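Local coordinates for transmembrane oligosaccharyl transferase (Archaeoglobus fulgidus, PDB 3WAJ), which belongs to the STT3/AglB family of membrane-embedded oligosaccharyl transferases, with a helical transmembrane region of the GT-C type followed by a soluble C-terminal region, at residues A[618-623]-A[631-636]. Sequence-based numbering, arbitrary orientation.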
loop_
_atom_site.group_PDB
_atom_site.type_symbol
_atom_site.label_atom_id
_atom_site.label_comp_id
_atom_site.label_asym_id
_atom_site.label_seq_id
_atom_site.Cartn_x
_atom_site.Cartn_y
_atom_site.Cartn_z
ATOM N N LYS A 618 -9.528 -10.538 5.945
ATOM C CA LYS A 618 -8.380 -9.929 6.578
ATOM C C LYS A 618 -8.318 -10.219 8.073
ATOM O O LYS A 618 -7.379 -9.770 8.736
ATOM C CB LYS A 618 -8.367 -8.405 6.345
ATOM C CG LYS A 618 -8.357 -7.961 4.885
ATOM C CD LYS A 618 -8.203 -6.440 4.807
ATOM C CE LYS A 618 -8.000 -5.980 3.361
ATOM N NZ LYS A 618 -8.348 -4.517 3.195
ATOM N N TYR A 619 -9.304 -10.939 8.616
ATOM C CA TYR A 619 -9.289 -11.150 10.064
ATOM C C TYR A 619 -8.027 -11.902 10.504
ATOM O O TYR A 619 -7.403 -11.548 11.504
ATOM C CB TYR A 619 -10.559 -11.825 10.632
ATOM C CG TYR A 619 -10.410 -11.971 12.137
ATOM C CD1 TYR A 619 -9.847 -13.120 12.692
ATOM C CD2 TYR A 619 -10.742 -10.922 12.992
ATOM C CE1 TYR A 619 -9.651 -13.235 14.061
ATOM C CE2 TYR A 619 -10.553 -11.025 14.370
ATOM C CZ TYR A 619 -10.008 -12.189 14.893
ATOM O OH TYR A 619 -9.808 -12.327 16.244
ATOM N N TYR A 620 -7.657 -12.930 9.750
ATOM C CA TYR A 620 -6.476 -13.730 10.057
ATOM C C TYR A 620 -5.228 -12.851 10.176
ATOM O O TYR A 620 -4.438 -12.992 11.105
ATOM C CB TYR A 620 -6.287 -14.779 8.964
ATOM C CG TYR A 620 -5.089 -15.694 9.130
ATOM C CD1 TYR A 620 -3.997 -15.605 8.276
ATOM C CD2 TYR A 620 -5.073 -16.686 10.108
ATOM C CE1 TYR A 620 -2.917 -16.464 8.406
ATOM C CE2 TYR A 620 -3.996 -17.541 10.243
ATOM C CZ TYR A 620 -2.927 -17.425 9.388
ATOM O OH TYR A 620 -1.860 -18.275 9.518
ATOM N N ALA A 621 -5.067 -11.941 9.221
ATOM C CA ALA A 621 -3.969 -10.990 9.239
ATOM C C ALA A 621 -3.931 -10.173 10.535
ATOM O O ALA A 621 -2.846 -9.893 11.070
ATOM C CB ALA A 621 -4.063 -10.076 8.036
ATOM N N MET A 622 -5.098 -9.763 11.036
ATOM C CA MET A 622 -5.127 -9.003 12.291
ATOM C C MET A 622 -4.676 -9.890 13.452
ATOM O O MET A 622 -3.929 -9.458 14.342
ATOM C CB MET A 622 -6.515 -8.392 12.553
ATOM C CG MET A 622 -6.978 -7.413 11.468
ATOM S SD MET A 622 -8.347 -6.349 11.952
ATOM C CE MET A 622 -9.686 -7.544 12.074
ATOM N N ALA A 623 -5.130 -11.141 13.421
ATOM C CA ALA A 623 -4.739 -12.123 14.430
ATOM C C ALA A 623 -3.238 -12.358 14.421
ATOM O O ALA A 623 -2.608 -12.357 15.484
ATOM C CB ALA A 623 -5.484 -13.436 14.240
ATOM N N PRO A 631 0.857 -19.831 13.962
ATOM C CA PRO A 631 0.137 -20.877 14.711
ATOM C C PRO A 631 -0.814 -20.345 15.795
ATOM O O PRO A 631 -1.891 -20.902 15.981
ATOM C CB PRO A 631 1.268 -21.714 15.327
ATOM C CG PRO A 631 2.459 -21.456 14.445
ATOM C CD PRO A 631 2.321 -20.021 14.025
ATOM N N LEU A 632 -0.436 -19.281 16.491
ATOM C CA LEU A 632 -1.323 -18.695 17.495
ATOM C C LEU A 632 -2.605 -18.132 16.873
ATOM O O LEU A 632 -3.692 -18.279 17.433
ATOM C CB LEU A 632 -0.580 -17.634 18.304
ATOM C CG LEU A 632 0.594 -18.254 19.059
ATOM C CD1 LEU A 632 1.635 -17.220 19.483
ATOM C CD2 LEU A 632 0.079 -19.045 20.257
ATOM N N ALA A 633 -2.482 -17.513 15.704
ATOM C CA ALA A 633 -3.651 -17.001 14.995
ATOM C C ALA A 633 -4.634 -18.121 14.627
ATOM O O ALA A 633 -5.841 -17.881 14.471
ATOM C CB ALA A 633 -3.228 -16.223 13.756
ATOM N N GLU A 634 -4.125 -19.341 14.496
ATOM C CA GLU A 634 -4.961 -20.455 14.068
ATOM C C GLU A 634 -6.033 -20.870 15.084
ATOM O O GLU A 634 -6.944 -21.631 14.761
ATOM C CB GLU A 634 -4.101 -21.640 13.624
ATOM C CG GLU A 634 -3.481 -21.441 12.233
ATOM C CD GLU A 634 -4.498 -21.602 11.101
ATOM O OE1 GLU A 634 -5.601 -22.133 11.357
ATOM O OE2 GLU A 634 -4.196 -21.205 9.951
ATOM N N LYS A 635 -5.931 -20.358 16.303
ATOM C CA LYS A 635 -6.927 -20.636 17.327
ATOM C C LYS A 635 -8.226 -19.869 17.060
ATOM O O LYS A 635 -9.246 -20.098 17.723
ATOM C CB LYS A 635 -6.384 -20.279 18.716
ATOM C CG LYS A 635 -6.359 -18.769 19.000
ATOM C CD LYS A 635 -5.693 -18.433 20.347
ATOM C CE LYS A 635 -5.677 -16.919 20.576
ATOM N NZ LYS A 635 -5.524 -16.527 22.014
ATOM N N TYR A 636 -8.197 -18.949 16.101
ATOM C CA TYR A 636 -9.419 -18.228 15.754
ATOM C C TYR A 636 -10.277 -19.009 14.733
ATOM O O TYR A 636 -11.377 -18.590 14.397
ATOM C CB TYR A 636 -9.106 -16.793 15.296
ATOM C CG TYR A 636 -8.582 -15.899 16.416
ATOM C CD1 TYR A 636 -7.229 -15.613 16.534
ATOM C CD2 TYR A 636 -9.446 -15.358 17.363
ATOM C CE1 TYR A 636 -6.748 -14.798 17.561
ATOM C CE2 TYR A 636 -8.978 -14.550 18.398
ATOM C CZ TYR A 636 -7.635 -14.270 18.490
ATOM O OH TYR A 636 -7.183 -13.463 19.517
#
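The hydroxyl of Y636 is hydrogen-bonded to E627 and weakly to E591, which restrains the far end of a ring that Y619 meets over one face. Y619 OH is 3.2 Å from Y636 CE2 and displaced toward the rim. The rings form a T-shaped (edge-to-face) pair. Y619 supplies the edge and Y636 the face, with planes 75° apart and centroids at 5.4 Å. Y619 CE1 sits 3.7 Å from Y636 CG. CG of Y619 is anti to its backbone N (chi1 -180°), which carries the ring across to Y636. Y674 adds a second edge-to-face contact to Y619.

Beside the tyrosines the two backbones come close. A623 and A633 meet methyl to methyl, CB to CB 3.6 Å, and their CA atoms are 5.0 Å apart. A623 CB also touches Y636 CD1 at 3.6 Å. On the more exposed side, Y620 CE2 lies 3.8 Å from A633 CB. The E634 carboxylate passes the same ring obliquely, OE2 3.7 Å from Y620 CE2, while its OE1 is in a salt bridge with R668.

The contact is mainly apolar, and four of its six touching residues are buried. Two consecutive short helices, joined by a tight turn, pack through small alanine side chains and a tyrosine pair: helix 619-627 against the one-turn helix 630-633 and the 3-10 segment 634-636, just before strand 640-643.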